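Local coordinates for aldehyde dehydrogenase (Staphylococcus aureus, PDB 6K10), which oxidises the carotenoid aldehyde 4,4'-diaponeurosporen-4-al to 4,4'-diaponeurosporenoic acid with NAD+, a step in the biosynthesis of the virulence pigment staphyloxanthin, at residues T57-N62 and N122-L127; N231-S236 and L271-R276; T245-T250 and P287-I292; Q281-S286 and E322-P327. The protein carries 1 engineered substitution. All coordinates share one frame; numbering follows the deposited sequence.

Contact 1 (T57-N62 and N122-L127); sequences TDLGKN and NYPFQL
The loop joining strand 104-118 to helix 126-138, which borders the predicted active site, meets the C-terminal end of helix 48-59, where Leu59 and Lys61 face Asn122, Tyr123 and Pro124. Lys61 carries the polar part. Its CG is anti to the backbone N (chi1 -164°), and bends at chi3 and chi4 bring Lys61 NZ to 3.3 Å from Asn122 O, a hydrogen bond in the carbonyl plane with a C=O...N angle of 154°. The side chain crosses that of Tyr123 at about a right angle; Lys61 NZ lies 4.2 Å from the centroid of the Tyr123 ring, an off-centre cation-pi contact 34° off the normal. Leu59 CD1 abuts Pro124 CD at 3.7 Å. Lys61 NZ also forms a salt bridge with Glu70, and Asn122 ND2 and Tyr123 OH are bonded to Gln249 O and Thr250 OG1. The Asn122 side chain is about 5 Å from that of Ser251, the engineered residue at a predicted active-site position; in related dehydrogenases the asparagine of this loop contributes to the oxyanion hole. Surrounded by a carboxylate, a carbonyl and an aromatic ring, the buried ammonium is probably kept charged and ties the loop to the turn that follows helix 48-59.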
# COMPACT_ATOMS: atom_id res chain seq x y z
N THR A 57 16.60 -30.31 -10.98
CA THR A 57 17.75 -30.09 -11.85
C THR A 57 18.37 -28.72 -11.62
O THR A 57 19.60 -28.57 -11.63
CB THR A 57 17.34 -30.27 -13.31
OG1 THR A 57 16.85 -31.60 -13.51
CG2 THR A 57 18.53 -30.03 -14.23
N ASP A 58 17.54 -27.70 -11.39
CA ASP A 58 18.03 -26.33 -11.29
C ASP A 58 18.52 -25.96 -9.90
O ASP A 58 19.47 -25.18 -9.78
CB ASP A 58 16.95 -25.34 -11.73
CG ASP A 58 16.60 -25.46 -13.20
OD1 ASP A 58 17.28 -26.23 -13.91
OD2 ASP A 58 15.66 -24.77 -13.65
N LEU A 59 17.91 -26.50 -8.84
CA LEU A 59 18.22 -26.10 -7.48
C LEU A 59 18.60 -27.27 -6.58
O LEU A 59 18.80 -27.07 -5.37
CB LEU A 59 17.04 -25.34 -6.87
CG LEU A 59 16.76 -23.94 -7.41
CD1 LEU A 59 15.43 -23.42 -6.91
CD2 LEU A 59 17.88 -22.99 -7.02
N GLY A 60 18.69 -28.48 -7.12
CA GLY A 60 18.93 -29.65 -6.28
C GLY A 60 17.85 -29.87 -5.25
O GLY A 60 18.11 -30.47 -4.20
N LYS A 61 16.63 -29.40 -5.52
CA LYS A 61 15.57 -29.40 -4.52
C LYS A 61 14.90 -30.76 -4.47
O LYS A 61 14.31 -31.21 -5.47
CB LYS A 61 14.56 -28.30 -4.83
CG LYS A 61 13.63 -27.97 -3.67
CD LYS A 61 12.83 -26.72 -3.95
CE LYS A 61 13.74 -25.51 -4.13
NZ LYS A 61 13.11 -24.24 -3.67
N ASN A 62 14.98 -31.42 -3.32
CA ASN A 62 14.34 -32.71 -3.13
C ASN A 62 12.82 -32.56 -3.12
O ASN A 62 12.28 -31.49 -2.83
CB ASN A 62 14.83 -33.36 -1.83
CG ASN A 62 14.32 -32.65 -0.59
OD1 ASN A 62 13.19 -32.86 -0.15
ND2 ASN A 62 15.17 -31.80 -0.01
N ASN A 122 15.08 -18.40 -6.35
CA ASN A 122 15.26 -19.27 -5.19
C ASN A 122 14.04 -20.12 -4.88
O ASN A 122 14.18 -21.29 -4.53
CB ASN A 122 15.69 -18.44 -3.97
CG ASN A 122 14.69 -17.37 -3.60
OD1 ASN A 122 14.13 -16.69 -4.46
ND2 ASN A 122 14.47 -17.20 -2.30
N TYR A 123 12.84 -19.56 -4.99
CA TYR A 123 11.60 -20.33 -5.00
C TYR A 123 10.88 -19.98 -6.29
O TYR A 123 9.86 -19.28 -6.29
CB TYR A 123 10.74 -20.07 -3.76
CG TYR A 123 11.41 -20.52 -2.49
CD1 TYR A 123 12.36 -19.72 -1.86
CD2 TYR A 123 11.12 -21.76 -1.92
CE1 TYR A 123 12.98 -20.13 -0.70
CE2 TYR A 123 11.73 -22.17 -0.76
CZ TYR A 123 12.67 -21.36 -0.15
OH TYR A 123 13.29 -21.77 1.00
N PRO A 124 11.41 -20.45 -7.43
CA PRO A 124 11.02 -19.87 -8.72
C PRO A 124 9.60 -20.20 -9.13
O PRO A 124 9.05 -19.51 -10.00
CB PRO A 124 12.04 -20.48 -9.69
CG PRO A 124 12.41 -21.78 -9.06
CD PRO A 124 12.35 -21.57 -7.57
N PHE A 125 9.00 -21.22 -8.54
CA PHE A 125 7.62 -21.59 -8.83
C PHE A 125 6.66 -20.87 -7.88
O PHE A 125 5.74 -20.18 -8.33
CB PHE A 125 7.47 -23.11 -8.75
CG PHE A 125 6.09 -23.62 -9.04
CD1 PHE A 125 5.17 -23.79 -8.01
CD2 PHE A 125 5.71 -23.94 -10.33
CE1 PHE A 125 3.90 -24.25 -8.28
CE2 PHE A 125 4.44 -24.41 -10.60
CZ PHE A 125 3.53 -24.57 -9.57
N GLN A 126 6.88 -21.02 -6.57
CA GLN A 126 5.99 -20.40 -5.58
C GLN A 126 5.94 -18.89 -5.73
O GLN A 126 4.87 -18.28 -5.60
CB GLN A 126 6.43 -20.79 -4.17
CG GLN A 126 6.05 -19.79 -3.08
CD GLN A 126 4.59 -19.84 -2.70
OE1 GLN A 126 3.82 -20.67 -3.21
NE2 GLN A 126 4.18 -18.96 -1.79
N LEU A 127 7.08 -18.25 -6.01
CA LEU A 127 7.09 -16.80 -6.13
C LEU A 127 6.51 -16.30 -7.44
O LEU A 127 6.34 -15.09 -7.60
CB LEU A 127 8.51 -16.28 -5.92
CG LEU A 127 9.05 -16.59 -4.52
CD1 LEU A 127 10.55 -16.35 -4.43
CD2 LEU A 127 8.31 -15.78 -3.47

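Contact 2 (N231-S236 and L271-R276); sequences NIKVAS and LSKTLR
Ser236, Thr274 and Lys233 form a small polar cluster where helix 232-244 crosses helix 264-279. The short axes of residues 232-236 and 271-276 approach to 9.2 Å at a crossing angle of -51°. Ser236, with the most surface buried, points at the partner helix. Ser236 OG, between the backbone N and the carbonyl carbon at chi1 81°, is bonded back to Lys233 O and lies 2.8 Å from Thr274 OG1. Thr274 OG1 accepts a 3.0 Å hydrogen bond from Lys233 NZ, and its one proton has Ser236 OG and Ala270 O within reach. The Lys233 chain, bent at chi2 and chi4, brings its ammonium up to this hydroxyl while salt-bridging Glu237 and Glu277, one from each helix. These acids probably offset the repulsion between Lys233 NZ and Lys273 NZ, 6.2 Å apart; the two lysines touch through their methylenes, Lys233 CE to Lys273 CD at 3.5 Å. Next to the polar cluster, Leu271 CD2 rests 3.8 Å from Ser236 CB. Leu271 and Leu275 continue onto Cys240 of helix 232-244 and onto strand 324-330, so helix 264-279 packs on both that helix and the strand, while Asn231 and Val234 pack against the second subunit.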
# COMPACT_ATOMS: atom_id res chain seq x y z
N ASN A 231 16.49 -22.23 24.96
CA ASN A 231 16.62 -23.68 24.86
C ASN A 231 17.56 -23.94 23.69
O ASN A 231 17.16 -23.84 22.53
CB ASN A 231 15.27 -24.34 24.65
CG ASN A 231 15.33 -25.86 24.70
OD1 ASN A 231 16.28 -26.47 24.21
ND2 ASN A 231 14.32 -26.47 25.30
N ILE A 232 18.81 -24.29 24.00
CA ILE A 232 19.87 -24.26 22.98
C ILE A 232 19.64 -25.33 21.93
O ILE A 232 19.78 -25.08 20.73
CB ILE A 232 21.25 -24.40 23.65
CG1 ILE A 232 21.47 -23.27 24.65
CG2 ILE A 232 22.34 -24.42 22.60
CD1 ILE A 232 21.62 -21.90 24.00
N LYS A 233 19.31 -26.56 22.35
CA LYS A 233 19.17 -27.63 21.37
C LYS A 233 17.95 -27.41 20.48
O LYS A 233 18.04 -27.61 19.26
CB LYS A 233 19.08 -28.99 22.07
CG LYS A 233 19.15 -30.16 21.09
CD LYS A 233 20.40 -30.05 20.22
CE LYS A 233 20.61 -31.28 19.35
NZ LYS A 233 19.52 -31.48 18.35
N VAL A 234 16.82 -27.01 21.06
CA VAL A 234 15.64 -26.72 20.26
C VAL A 234 15.89 -25.52 19.35
O VAL A 234 15.44 -25.49 18.20
CB VAL A 234 14.42 -26.50 21.16
CG1 VAL A 234 13.19 -26.15 20.33
CG2 VAL A 234 14.16 -27.74 22.00
N ALA A 235 16.60 -24.51 19.86
CA ALA A 235 16.96 -23.37 19.02
C ALA A 235 17.79 -23.82 17.82
O ALA A 235 17.53 -23.41 16.69
CB ALA A 235 17.72 -22.33 19.84
N SER A 236 18.78 -24.68 18.06
CA SER A 236 19.64 -25.12 16.98
C SER A 236 18.87 -25.91 15.93
O SER A 236 19.16 -25.83 14.74
CB SER A 236 20.79 -25.96 17.55
OG SER A 236 20.39 -27.29 17.79
N LEU A 271 24.33 -26.84 17.19
CA LEU A 271 24.14 -26.68 15.76
C LEU A 271 24.86 -27.78 14.99
O LEU A 271 24.31 -28.36 14.05
CB LEU A 271 24.63 -25.31 15.30
CG LEU A 271 23.82 -24.08 15.69
CD1 LEU A 271 24.66 -22.83 15.50
CD2 LEU A 271 22.54 -23.99 14.88
N SER A 272 26.11 -28.07 15.37
CA SER A 272 26.87 -29.13 14.70
C SER A 272 26.19 -30.48 14.87
O SER A 272 26.08 -31.26 13.92
CB SER A 272 28.30 -29.17 15.24
OG SER A 272 28.92 -27.90 15.14
N LYS A 273 25.72 -30.77 16.09
CA LYS A 273 25.03 -32.03 16.34
C LYS A 273 23.75 -32.13 15.51
O LYS A 273 23.46 -33.19 14.95
CB LYS A 273 24.71 -32.15 17.83
CG LYS A 273 23.82 -33.33 18.17
CD LYS A 273 23.48 -33.34 19.65
CE LYS A 273 24.17 -34.47 20.37
NZ LYS A 273 23.69 -34.59 21.78
N THR A 274 22.99 -31.04 15.44
CA THR A 274 21.74 -31.05 14.68
C THR A 274 22.00 -31.29 13.20
O THR A 274 21.28 -32.05 12.54
CB THR A 274 21.01 -29.72 14.89
OG1 THR A 274 20.51 -29.65 16.23
CG2 THR A 274 19.85 -29.58 13.90
N LEU A 275 23.04 -30.65 12.65
CA LEU A 275 23.37 -30.84 11.25
C LEU A 275 23.71 -32.29 10.94
O LEU A 275 23.34 -32.82 9.89
CB LEU A 275 24.52 -29.91 10.86
CG LEU A 275 24.14 -28.43 10.82
CD1 LEU A 275 25.36 -27.54 10.71
CD2 LEU A 275 23.18 -28.17 9.67
N ARG A 276 24.41 -32.96 11.86
CA ARG A 276 24.69 -34.38 11.69
C ARG A 276 23.41 -35.20 11.78
O ARG A 276 23.24 -36.18 11.03
CB ARG A 276 25.71 -34.85 12.72
CG ARG A 276 27.10 -34.25 12.54
CD ARG A 276 27.59 -34.43 11.11
NE ARG A 276 28.87 -33.76 10.90
CZ ARG A 276 29.40 -33.54 9.70
NH1 ARG A 276 30.57 -32.93 9.59
NH2 ARG A 276 28.76 -33.93 8.60

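Contact 3 (T245-T250 and P287-I292); sequences TNAGQT and PDYGRI
This is a buried loop-to-loop contact, in which Ala247 and Gln249, between helix 232-244 and strand 256-260, lie against Tyr289, Gly290, Arg291 and Ile292 ahead of helix 295-307. Ala247 is the most covered residue: its CB sits 3.9 Å from Gly290 C and also touches the Tyr289 ring and Ile292 CD1. Tyr289 is held by a bond from OH to Ile325 O, and its CE1 comes 4.0 Å from Ala247 CA. One water bridges the two backbones, accepting from Ala247 N at 3.3 Å and from Gly290 N at 3.0 Å. Gln249 supplies the direct bond. With CG anti to the carbonyl carbon (chi1 -56°) and the chain extended beyond it, NE2 donates to Arg291 O at 3.0 Å, the N-H bent to 137° and above the carbonyl plane. The same amide nitrogen makes a straighter bond, 166°, to Asn246 O, which Gln249 N reaches from the opposite face of its plane. Gln249 OE1 accepts from Val293 N, so both ends of the amide are used and its rotation is fixed. Asn246, Ala247 and Gly248 all have positive phi, and Gln249 centres an inverse gamma turn. This tight bend leads directly to the engineered Ser251 and is the Gly-Gln-containing loop typical of aldehyde dehydrogenases, which in the family carries the catalytic cysteine.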
# COMPACT_ATOMS: atom_id res chain seq x y z
N THR A 245 17.34 -25.24 4.80
CA THR A 245 16.35 -25.42 3.74
C THR A 245 16.76 -24.60 2.52
O THR A 245 17.17 -23.45 2.64
CB THR A 245 14.97 -24.98 4.24
OG1 THR A 245 14.49 -25.91 5.22
CG2 THR A 245 13.97 -24.90 3.09
N ASN A 246 16.66 -25.23 1.34
CA ASN A 246 17.02 -24.60 0.07
C ASN A 246 18.47 -24.13 0.05
O ASN A 246 18.82 -23.19 -0.66
CB ASN A 246 16.08 -23.43 -0.27
CG ASN A 246 16.01 -23.15 -1.76
OD1 ASN A 246 16.22 -24.04 -2.58
ND2 ASN A 246 15.72 -21.90 -2.11
N ALA A 247 19.32 -24.79 0.84
CA ALA A 247 20.75 -24.47 0.93
C ALA A 247 20.96 -23.00 1.29
O ALA A 247 21.90 -22.35 0.82
CB ALA A 247 21.48 -24.83 -0.36
N GLY A 248 20.08 -22.45 2.12
CA GLY A 248 20.21 -21.09 2.58
C GLY A 248 19.72 -20.02 1.62
O GLY A 248 19.82 -18.83 1.94
N GLN A 249 19.18 -20.41 0.47
CA GLN A 249 18.76 -19.44 -0.55
C GLN A 249 17.31 -19.01 -0.28
O GLN A 249 16.38 -19.32 -1.01
CB GLN A 249 18.94 -20.04 -1.94
CG GLN A 249 20.38 -20.50 -2.17
CD GLN A 249 20.55 -21.34 -3.42
OE1 GLN A 249 21.16 -20.90 -4.40
NE2 GLN A 249 20.04 -22.57 -3.38
N THR A 250 17.16 -18.28 0.82
CA THR A 250 15.85 -17.84 1.30
C THR A 250 15.98 -16.44 1.87
O THR A 250 16.93 -16.14 2.61
CB THR A 250 15.30 -18.79 2.38
OG1 THR A 250 15.37 -20.14 1.90
CG2 THR A 250 13.86 -18.45 2.71
N PRO A 287 20.08 -36.81 0.61
CA PRO A 287 19.06 -36.46 -0.39
C PRO A 287 18.12 -35.35 0.06
O PRO A 287 17.18 -35.02 -0.67
CB PRO A 287 18.29 -37.78 -0.55
CG PRO A 287 18.32 -38.36 0.84
CD PRO A 287 19.67 -37.97 1.42
N ASP A 288 18.35 -34.78 1.24
CA ASP A 288 17.48 -33.77 1.82
C ASP A 288 18.09 -32.37 1.73
O ASP A 288 17.53 -31.43 2.31
CB ASP A 288 17.18 -34.12 3.27
CG ASP A 288 16.53 -35.47 3.42
OD1 ASP A 288 15.77 -35.86 2.52
OD2 ASP A 288 16.81 -36.16 4.43
N TYR A 289 19.20 -32.22 1.03
CA TYR A 289 19.97 -30.98 1.04
C TYR A 289 20.17 -30.50 -0.39
O TYR A 289 20.52 -31.28 -1.28
CB TYR A 289 21.31 -31.18 1.74
CG TYR A 289 22.12 -29.92 1.87
CD1 TYR A 289 21.65 -28.85 2.63
CD2 TYR A 289 23.35 -29.80 1.25
CE1 TYR A 289 22.39 -27.69 2.75
CE2 TYR A 289 24.09 -28.65 1.36
CZ TYR A 289 23.61 -27.60 2.11
OH TYR A 289 24.36 -26.46 2.23
N GLY A 290 19.97 -29.19 -0.60
CA GLY A 290 19.94 -28.61 -1.92
C GLY A 290 21.30 -28.15 -2.41
O GLY A 290 22.34 -28.39 -1.79
N ARG A 291 21.28 -27.46 -3.55
CA ARG A 291 22.48 -27.00 -4.23
C ARG A 291 22.32 -25.54 -4.63
O ARG A 291 21.22 -25.00 -4.67
CB ARG A 291 22.79 -27.86 -5.47
CG ARG A 291 23.02 -29.33 -5.17
CD ARG A 291 24.31 -29.53 -4.40
NE ARG A 291 24.64 -30.94 -4.20
CZ ARG A 291 24.23 -31.66 -3.16
NH1 ARG A 291 23.47 -31.11 -2.22
NH2 ARG A 291 24.58 -32.94 -3.06
N ILE A 292 23.45 -24.92 -4.96
CA ILE A 292 23.46 -23.51 -5.34
C ILE A 292 22.96 -23.36 -6.77
O ILE A 292 23.21 -24.22 -7.63
CB ILE A 292 24.88 -22.92 -5.16
CG1 ILE A 292 25.40 -23.23 -3.75
CG2 ILE A 292 24.87 -21.41 -5.38
CD1 ILE A 292 24.48 -22.76 -2.63
O HOH W 1 18.29 -27.86 1.45

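Contact 4 (Q281-S286 and E322-P327); sequences QNIQQS and ERYIEP
The amide of Gln284 lies on the ring of Tyr324, the two planes only 24° apart, an amide-aromatic stack. Tyr324 opens strand 324-330 and forms, with Arg323, a G1 beta bulge facing Asp319, and Gln284 comes from a short 3-10 turn, 283-285, between helix 264-279 and helix 295-307. Gln284 CG is anti to its own backbone nitrogen (chi1 -165°) and the chain runs extended across the ring, with CG 3.8 Å from the ring centroid, almost on the normal, in a CH-pi contact. Gln284 OE1 sits 3.6 Å from Tyr324 CD2. The opposite face of the ring is met by Glu326 N, offset toward the rim, so the aromatic ring is clamped from both sides. Beyond the ring, Gln284 NE2 donates to Glu322 OE2 at 3.2 Å with an N-H...O angle of 156°; the oxygen lies close to the amide plane, but the donor comes from above the carboxylate plane. NE2 also bonds Asp319 OD2, and Glu322 OE1 forms a salt bridge with Arg291, so the amide and the carboxylate each have a second partner. Two bonds from one amide nitrogen thus hold the glutamine flat over the tyrosine. At the other end of the ring, the Ile283 side chain crosses Tyr324 at about a right angle, CB to OH 3.6 Å. The Ile283 methyl CD1 approaches Glu326 OE1, while Glu326 OE2 is hydrogen-bonded to His317 ND1, and Ile283 CG2 abuts Pro327 CD at 3.6 Å.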
# COMPACT_ATOMS: atom_id res chain seq x y z
N GLN A 281 27.02 -37.73 8.19
CA GLN A 281 28.43 -37.36 8.24
C GLN A 281 28.95 -36.88 6.89
O GLN A 281 29.87 -36.05 6.85
CB GLN A 281 29.27 -38.53 8.76
CG GLN A 281 30.78 -38.28 8.75
CD GLN A 281 31.20 -37.15 9.67
OE1 GLN A 281 30.52 -36.84 10.65
NE2 GLN A 281 32.33 -36.52 9.35
N ASN A 282 28.39 -37.36 5.79
CA ASN A 282 28.73 -36.89 4.46
C ASN A 282 27.51 -36.17 3.91
O ASN A 282 26.66 -36.77 3.24
CB ASN A 282 29.18 -38.03 3.55
CG ASN A 282 29.73 -37.54 2.23
OD1 ASN A 282 29.89 -36.34 2.02
ND2 ASN A 282 30.04 -38.47 1.33
N ILE A 283 27.43 -34.86 4.18
CA ILE A 283 26.24 -34.09 3.83
C ILE A 283 26.06 -34.00 2.32
O ILE A 283 24.94 -33.84 1.83
CB ILE A 283 26.32 -32.69 4.49
CG1 ILE A 283 26.39 -32.84 6.01
CG2 ILE A 283 25.12 -31.83 4.11
CD1 ILE A 283 26.67 -31.54 6.74
N GLN A 284 27.15 -34.14 1.56
CA GLN A 284 27.02 -34.17 0.10
C GLN A 284 26.21 -35.37 -0.38
O GLN A 284 25.67 -35.33 -1.48
CB GLN A 284 28.41 -34.18 -0.56
CG GLN A 284 28.37 -33.85 -2.05
CD GLN A 284 29.74 -33.64 -2.65
OE1 GLN A 284 30.72 -33.42 -1.94
NE2 GLN A 284 29.82 -33.71 -3.97
N GLN A 285 26.12 -36.42 0.43
CA GLN A 285 25.35 -37.61 0.09
C GLN A 285 23.90 -37.54 0.57
O GLN A 285 23.12 -38.45 0.27
CB GLN A 285 26.03 -38.86 0.66
N SER A 286 23.53 -36.50 1.31
CA SER A 286 22.17 -36.42 1.85
C SER A 286 21.18 -36.07 0.74
O SER A 286 21.41 -35.12 -0.01
CB SER A 286 22.09 -35.38 2.96
OG SER A 286 20.74 -35.09 3.29
N GLU A 322 28.98 -30.15 -8.61
CA GLU A 322 27.59 -30.29 -8.18
C GLU A 322 26.99 -28.96 -7.75
O GLU A 322 25.83 -28.93 -7.33
CB GLU A 322 27.50 -31.29 -7.02
CG GLU A 322 27.27 -32.73 -7.45
CD GLU A 322 27.12 -33.66 -6.26
OE1 GLU A 322 26.32 -33.36 -5.36
OE2 GLU A 322 27.82 -34.69 -6.23
N ARG A 323 27.75 -27.86 -7.85
CA ARG A 323 27.38 -26.58 -7.24
C ARG A 323 27.01 -26.78 -5.78
O ARG A 323 26.02 -26.25 -5.28
CB ARG A 323 26.26 -25.90 -8.03
CG ARG A 323 26.61 -25.70 -9.50
CD ARG A 323 25.69 -24.72 -10.19
NE ARG A 323 24.28 -25.02 -10.00
CZ ARG A 323 23.54 -25.72 -10.85
NH1 ARG A 323 22.26 -25.95 -10.59
NH2 ARG A 323 24.08 -26.20 -11.96
N TYR A 324 27.82 -27.58 -5.09
CA TYR A 324 27.56 -28.00 -3.72
C TYR A 324 28.38 -27.16 -2.75
O TYR A 324 29.57 -26.93 -2.96
CB TYR A 324 27.91 -29.48 -3.54
CG TYR A 324 28.01 -29.92 -2.10
CD1 TYR A 324 26.88 -30.08 -1.32
CD2 TYR A 324 29.25 -30.16 -1.52
CE1 TYR A 324 26.97 -30.48 -0.00
CE2 TYR A 324 29.35 -30.56 -0.20
CZ TYR A 324 28.20 -30.72 0.55
OH TYR A 324 28.29 -31.12 1.87
N ILE A 325 27.73 -26.73 -1.67
CA ILE A 325 28.41 -26.07 -0.56
C ILE A 325 27.86 -26.66 0.73
O ILE A 325 26.65 -26.64 0.97
CB ILE A 325 28.23 -24.55 -0.58
CG1 ILE A 325 28.89 -23.98 -1.83
CG2 ILE A 325 28.84 -23.93 0.67
CD1 ILE A 325 28.92 -22.50 -1.89
N GLU A 326 28.76 -27.20 1.55
CA GLU A 326 28.38 -27.84 2.80
C GLU A 326 27.85 -26.81 3.79
O GLU A 326 28.29 -25.65 3.79
CB GLU A 326 29.60 -28.56 3.39
CG GLU A 326 29.32 -29.43 4.59
CD GLU A 326 30.58 -30.03 5.17
OE1 GLU A 326 30.48 -31.01 5.94
OE2 GLU A 326 31.68 -29.52 4.86
N PRO A 327 26.89 -27.19 4.64
CA PRO A 327 26.51 -26.32 5.75
C PRO A 327 27.73 -25.93 6.57
O PRO A 327 28.50 -26.78 7.01
CB PRO A 327 25.54 -27.19 6.56
CG PRO A 327 24.90 -28.04 5.53
CD PRO A 327 25.99 -28.35 4.51

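How the contacts relate
Contact 1 comes first along the chain, closing before the others open; contacts 2 and 3, and contacts 3 and 4, have interleaved segments, whereas contact 2 closes before contact 4 opens. Contacts 1 and 3 have centres about 9 Å apart and join two loops that border the predicted active site. Contact 4, about 10 Å from contact 3 centre to centre, continues outward to strand 324-330: Tyr289 bonds to Ile325, and Arg323 to Ile292. Contact 2 lies about 18 Å, centre to centre, from both contacts 3 and 4, touching contact 4 through Arg276 and Leu275. Contacts 2 and 4, with helices 232-244 and 264-279 and strand 324-330, lie away from that site in the catalytic domain.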